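Local coordinates for microcin B17-processing protein McbD (Escherichia coli str. K-12 substr. MG1655, PDB 6GRH) that is necessary for processing the inactive microcin B17 precursor into the active peptide, and belongs to the YcaO cyclodehydratase family, at residues Ile239-Gly244 against Tyr296-Asp301; Leu203-Glu208 against Thr228-Lys233. The protein carries 1 engineered substitution. One frame throughout, in Å; residues are numbered along the deposited sequence. Where two conformers were deposited one is given.

Interaction 1 of 2, residues Ile239-Gly244 against Tyr296-Asp301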
loop_
_atom_site.group_PDB
_atom_site.type_symbol
_atom_site.label_atom_id
_atom_site.label_comp_id
_atom_site.label_asym_id
_atom_site.label_seq_id
_atom_site.Cartn_x
_atom_site.Cartn_y
_atom_site.Cartn_z
ATOM N N ILE E 239 18.023 -12.891 38.244
ATOM C CA ILE E 239 17.822 -14.325 38.361
ATOM C C ILE E 239 19.069 -14.967 38.956
ATOM O O ILE E 239 20.119 -15.005 38.317
ATOM C CB ILE E 239 17.481 -14.980 37.006
ATOM C CG1 ILE E 239 16.279 -14.288 36.348
ATOM C CG2 ILE E 239 17.243 -16.473 37.178
ATOM C CD1 ILE E 239 14.993 -14.262 37.158
ATOM N N LYS E 240 18.934 -15.471 40.179
ATOM C CA LYS E 240 20.013 -16.139 40.872
ATOM C C LYS E 240 20.004 -17.645 40.605
ATOM O O LYS E 240 21.024 -18.313 40.810
ATOM C CB LYS E 240 19.885 -15.911 42.381
ATOM C CG LYS E 240 19.665 -14.461 42.812
ATOM C CD LYS E 240 20.772 -13.539 42.332
ATOM C CE LYS E 240 20.612 -12.154 42.939
ATOM N NZ LYS E 240 21.666 -11.227 42.473
ATOM N N TYR E 241 18.851 -18.164 40.185
ATOM C CA TYR E 241 18.627 -19.591 40.007
ATOM C C TYR E 241 17.558 -19.805 38.953
ATOM O O TYR E 241 16.563 -19.080 38.924
ATOM C CB TYR E 241 18.193 -20.252 41.336
ATOM C CG TYR E 241 17.570 -21.634 41.210
ATOM C CD1 TYR E 241 18.358 -22.754 40.975
ATOM C CD2 TYR E 241 16.198 -21.816 41.327
ATOM C CE1 TYR E 241 17.800 -24.021 40.853
ATOM C CE2 TYR E 241 15.624 -23.072 41.199
ATOM C CZ TYR E 241 16.430 -24.182 40.956
ATOM O OH TYR E 241 15.860 -25.454 40.826
ATOM N N SER E 242 17.747 -20.814 38.103
ATOM C CA SER E 242 16.665 -21.260 37.228
ATOM C C SER E 242 16.873 -22.706 36.842
ATOM O O SER E 242 17.926 -23.290 37.108
ATOM C CB SER E 242 16.560 -20.363 35.985
ATOM O OG SER E 242 15.339 -20.607 35.326
ATOM N N THR E 243 15.859 -23.293 36.230
ATOM C CA THR E 243 15.924 -24.699 35.879
ATOM C C THR E 243 15.069 -24.977 34.672
ATOM O O THR E 243 14.152 -24.228 34.376
ATOM C CB THR E 243 15.522 -25.617 37.071
ATOM O OG1 THR E 243 15.598 -26.999 36.684
ATOM C CG2 THR E 243 14.130 -25.339 37.555
ATOM N N GLY E 244 15.417 -26.035 33.962
ATOM C CA GLY E 244 14.637 -26.530 32.847
ATOM C C GLY E 244 14.666 -28.040 32.850
ATOM O O GLY E 244 15.627 -28.659 33.321
ATOM N N TYR E 296 20.781 -18.324 45.016
ATOM C CA TYR E 296 21.901 -19.191 44.697
ATOM C C TYR E 296 21.871 -20.512 45.477
ATOM O O TYR E 296 22.268 -21.549 44.943
ATOM C CB TYR E 296 23.215 -18.445 44.929
ATOM C CG TYR E 296 24.430 -19.166 44.403
ATOM C CD1 TYR E 296 24.603 -19.365 43.033
ATOM C CD2 TYR E 296 25.434 -19.616 45.273
ATOM C CE1 TYR E 296 25.717 -20.026 42.545
ATOM C CE2 TYR E 296 26.550 -20.274 44.790
ATOM C CZ TYR E 296 26.682 -20.471 43.424
ATOM O OH TYR E 296 27.778 -21.119 42.929
ATOM N N GLU E 297 21.356 -20.476 46.712
ATOM C CA GLU E 297 21.292 -21.660 47.581
ATOM C C GLU E 297 20.413 -22.782 47.019
ATOM O O GLU E 297 20.605 -23.948 47.380
ATOM C CB GLU E 297 20.813 -21.335 49.010
ATOM C CG GLU E 297 21.519 -20.170 49.707
ATOM C CD GLU E 297 20.827 -18.828 49.446
ATOM O OE1 GLU E 297 21.211 -18.116 48.472
ATOM O OE2 GLU E 297 19.879 -18.500 50.207
ATOM N N SER E 298 19.435 -22.442 46.183
ATOM C CA SER E 298 18.679 -23.470 45.462
ATOM C C SER E 298 19.619 -24.272 44.539
ATOM O O SER E 298 19.574 -25.509 44.533
ATOM C CB SER E 298 17.520 -22.841 44.674
ATOM O OG SER E 298 16.553 -22.295 45.557
ATOM N N PHE E 299 20.490 -23.558 43.810
ATOM C CA PHE E 299 21.473 -24.160 42.888
ATOM C C PHE E 299 22.477 -25.044 43.624
ATOM O O PHE E 299 22.674 -26.201 43.253
ATOM C CB PHE E 299 22.200 -23.052 42.102
ATOM C CG PHE E 299 23.215 -23.550 41.111
ATOM C CD1 PHE E 299 22.821 -24.283 39.995
ATOM C CD2 PHE E 299 24.568 -23.253 41.269
ATOM C CE1 PHE E 299 23.754 -24.720 39.054
ATOM C CE2 PHE E 299 25.515 -23.704 40.341
ATOM C CZ PHE E 299 25.102 -24.428 39.227
ATOM N N THR E 300 23.104 -24.502 44.663
ATOM C CA THR E 300 24.092 -25.266 45.440
ATOM C C THR E 300 23.471 -26.454 46.164
ATOM O O THR E 300 24.031 -27.539 46.123
ATOM C CB THR E 300 24.815 -24.405 46.483
ATOM O OG1 THR E 300 23.848 -23.724 47.281
ATOM C CG2 THR E 300 25.723 -23.391 45.804
ATOM N N ASP E 301 22.331 -26.248 46.823
ATOM C CA ASP E 301 21.627 -27.347 47.485
ATOM C C ASP E 301 21.337 -28.541 46.548
ATOM O O ASP E 301 21.508 -29.705 46.952
ATOM C CB ASP E 301 20.322 -26.875 48.111
ATOM C CG ASP E 301 19.499 -28.022 48.651
ATOM O OD1 ASP E 301 19.891 -28.627 49.680
ATOM O OD2 ASP E 301 18.483 -28.348 48.012
#
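Lys240 and Tyr296 bring the two backbones nearest, their CA atoms 5.2 Å apart, where the residue just before strand 241-248 passes Tyr296 of segment 296-301; no hydrogen bond spans the two segments. At this point CB of Lys240 lies 3.7 Å from the amide N of Tyr296, while Lys240 O sits at the edge of the Tyr296 ring, near its plane. The lysine chain then bends at chi2 (-58°) and leads away from the helix, its NZ binding Ser237 O and Asn234 O. One residue on, Tyr241 points toward the helix and contributes the largest share of the buried surface. CB of Ser298 stands 3.6 Å from the Tyr241 ring centroid and only 10° off the ring normal, a CH-pi contact over the middle of one face. This is helix-on-sheet packing: helix 296-304 lies against a strand outermost within this chain in a mixed five-stranded sheet, and through Phe299 the packing extends to Leu229 of strand 224-231. At the rim, CD1 of Tyr241 lies 3.6 Å from the amide N of Phe299 and 4.0 Å from its CB. The polar ends turn elsewhere, Tyr241 OH bonding Pro394 O and Ser298 OG bonding Cys293 O.

Interaction 2 of 2, residues Leu203-Glu208 against Thr228-Lys233; sequences LALRSE and TLYGTK
Thr232 OG1 is held by two backbone groups: it donates to Glu208 O at 2.7 Å, and it also hydrogen-bonds Asn234 N. The C=O...OG1 angle at Glu208 is 137° and the hydroxyl is tilted 22° from the carbonyl plane, an off-axis approach somewhat out of that plane. A chi1 of -169° sends OG1 opposite the backbone N of Thr232, toward the last carbonyl of helix 196-208, past the end of strand 224-231.

Two residues earlier, Tyr230 supplies the apolar half of the contact. Its CB points toward the helix, and CD2 of Leu205 comes over one face of the ring, 4.2 Å from the centroid and offset toward the rim; CD2 to Tyr230 CD1 is 3.9 Å. The backbone carbonyl of Leu205 meets the same ring in its plane, with O 3.5 Å from CE1. The ring is thus bordered on a face by a methyl group and at an edge by a carbonyl oxygen. Further out, Tyr230 OH lies 3.1 Å from CG of Glu208, a close approach to a methylene rather than to the carboxylate.

The Glu208 chain bends at chi2, and its OE2 hydrogen-bonds Ser237 OG as well as Ser67 OG of the neighbouring McbC chain. Phe66 of McbC also packs on Leu205 and Glu208, placing this helix end at a subunit boundary.

While the CB and CG methylenes of Glu208 lie against the tyrosine hydroxyl and its backbone carbonyl receives the threonine hydroxyl, its buried carboxylate is met by two serine hydroxyls, of Ser237 and of Ser67 of McbC; this couples the helix end to the subunit boundary and is consistent with the carboxylate being fixed in place there.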
loop_
_atom_site.group_PDB
_atom_site.type_symbol
_atom_site.label_atom_id
_atom_site.label_comp_id
_atom_site.label_asym_id
_atom_site.label_seq_id
_atom_site.Cartn_x
_atom_site.Cartn_y
_atom_site.Cartn_z
ATOM N N LEU E 203 25.875 -20.272 26.095
ATOM C CA LEU E 203 26.988 -19.320 26.236
ATOM C C LEU E 203 26.615 -18.140 27.165
ATOM O O LEU E 203 27.385 -17.750 28.031
ATOM C CB LEU E 203 27.432 -18.796 24.866
ATOM C CG LEU E 203 28.757 -18.031 24.875
ATOM C CD1 LEU E 203 29.894 -18.911 25.349
ATOM C CD2 LEU E 203 29.065 -17.468 23.492
ATOM N N ALA E 204 25.427 -17.587 26.966
ATOM C CA ALA E 204 24.958 -16.481 27.796
ATOM C C ALA E 204 24.884 -16.888 29.274
ATOM O O ALA E 204 25.345 -16.141 30.140
ATOM C CB ALA E 204 23.611 -15.987 27.304
ATOM N N LEU E 205 24.348 -18.084 29.547
ATOM C CA LEU E 205 24.254 -18.597 30.929
ATOM C C LEU E 205 25.628 -18.803 31.551
ATOM O O LEU E 205 25.845 -18.428 32.704
ATOM C CB LEU E 205 23.445 -19.893 31.003
ATOM C CG LEU E 205 21.964 -19.811 30.608
ATOM C CD1 LEU E 205 21.348 -21.205 30.616
ATOM C CD2 LEU E 205 21.198 -18.884 31.538
ATOM N N ARG E 206 26.539 -19.409 30.783
ATOM C CA ARG E 206 27.946 -19.596 31.188
ATOM C C ARG E 206 28.664 -18.278 31.473
ATOM O O ARG E 206 29.507 -18.221 32.359
ATOM C CB ARG E 206 28.732 -20.346 30.105
ATOM C CG ARG E 206 28.447 -21.839 30.001
ATOM C CD ARG E 206 29.363 -22.509 28.972
ATOM N NE ARG E 206 28.809 -23.776 28.501
ATOM C CZ ARG E 206 28.494 -24.051 27.238
ATOM N NH1 ARG E 206 28.696 -23.151 26.283
ATOM N NH2 ARG E 206 27.984 -25.241 26.935
ATOM N N SER E 207 28.325 -17.227 30.725
ATOM C CA SER E 207 28.907 -15.886 30.947
ATOM C C SER E 207 28.304 -15.169 32.174
ATOM O O SER E 207 28.998 -14.432 32.857
ATOM C CB SER E 207 28.845 -15.016 29.678
ATOM O OG SER E 207 27.540 -14.548 29.393
ATOM N N GLU E 208 27.030 -15.411 32.460
ATOM C CA GLU E 208 26.335 -14.769 33.581
ATOM C C GLU E 208 26.589 -15.500 34.912
ATOM O O GLU E 208 26.599 -14.872 35.966
ATOM C CB GLU E 208 24.839 -14.709 33.293
ATOM C CG GLU E 208 24.037 -13.761 34.195
ATOM C CD GLU E 208 24.013 -12.298 33.740
ATOM O OE1 GLU E 208 24.597 -11.939 32.676
ATOM O OE2 GLU E 208 23.349 -11.494 34.456
ATOM N N THR E 228 18.361 -29.205 33.459
ATOM C CA THR E 228 19.368 -28.155 33.357
ATOM C C THR E 228 19.192 -27.263 34.582
ATOM O O THR E 228 18.058 -26.941 34.966
ATOM C CB THR E 228 19.217 -27.320 32.065
ATOM O OG1 THR E 228 17.828 -27.173 31.746
ATOM C CG2 THR E 228 19.934 -27.974 30.887
ATOM N N LEU E 229 20.310 -26.874 35.184
ATOM C CA LEU E 229 20.325 -26.067 36.399
ATOM C C LEU E 229 21.250 -24.894 36.185
ATOM O O LEU E 229 22.314 -25.042 35.584
ATOM C CB LEU E 229 20.826 -26.907 37.573
ATOM C CG LEU E 229 19.920 -28.041 38.033
ATOM C CD1 LEU E 229 20.604 -28.812 39.153
ATOM C CD2 LEU E 229 18.560 -27.526 38.488
ATOM N N TYR E 230 20.835 -23.738 36.680
ATOM C CA TYR E 230 21.590 -22.503 36.569
ATOM C C TYR E 230 21.603 -21.826 37.920
ATOM O O TYR E 230 20.583 -21.819 38.624
ATOM C CB TYR E 230 20.927 -21.539 35.576
ATOM C CG TYR E 230 21.513 -20.139 35.606
ATOM C CD1 TYR E 230 22.717 -19.858 34.965
ATOM C CD2 TYR E 230 20.874 -19.105 36.282
ATOM C CE1 TYR E 230 23.267 -18.592 34.991
ATOM C CE2 TYR E 230 21.416 -17.834 36.307
ATOM C CZ TYR E 230 22.617 -17.587 35.658
ATOM O OH TYR E 230 23.167 -16.333 35.657
ATOM N N GLY E 231 22.741 -21.219 38.237
ATOM C CA GLY E 231 22.858 -20.330 39.374
ATOM C C GLY E 231 23.969 -19.313 39.203
ATOM O O GLY E 231 24.961 -19.596 38.554
ATOM N N THR E 232 23.793 -18.124 39.781
ATOM C CA THR E 232 24.859 -17.123 39.819
ATOM C C THR E 232 24.952 -16.397 41.169
ATOM O O THR E 232 23.937 -16.197 41.859
ATOM C CB THR E 232 24.712 -16.104 38.679
ATOM O OG1 THR E 232 25.900 -15.311 38.589
ATOM C CG2 THR E 232 23.492 -15.206 38.864
ATOM N N LYS E 233 26.182 -16.011 41.521
ATOM C CA LYS E 233 26.433 -15.129 42.665
ATOM C C LYS E 233 26.421 -13.666 42.256
ATOM O O LYS E 233 26.487 -12.806 43.116
ATOM C CB LYS E 233 27.794 -15.425 43.309
ATOM C CG LYS E 233 27.967 -16.842 43.824
ATOM C CD LYS E 233 29.325 -17.034 44.501
#

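Overall arrangement
The centres of interactions 1 and 2 lie about 9 Å apart, and the contacts are joined through the mixed five-stranded sheet, in which strands 224-231 and 241-248 are antiparallel neighbours. Backbone bonds probably cross between them, with Gly244 O 2.8 Å from Thr228 N and Lys240 O 3.0 Å from Thr232 N. Both segments of interaction 2 precede those of interaction 1 in sequence. CB of Tyr230 and CB of Tyr241 leave their adjoining strands in roughly opposite directions and reach different helices, 196-208 and 296-304 respectively, evidence that helices pack on both faces of the sheet. Interaction 2 continues outward to McbC, whereas interaction 1 is touched by no other chain.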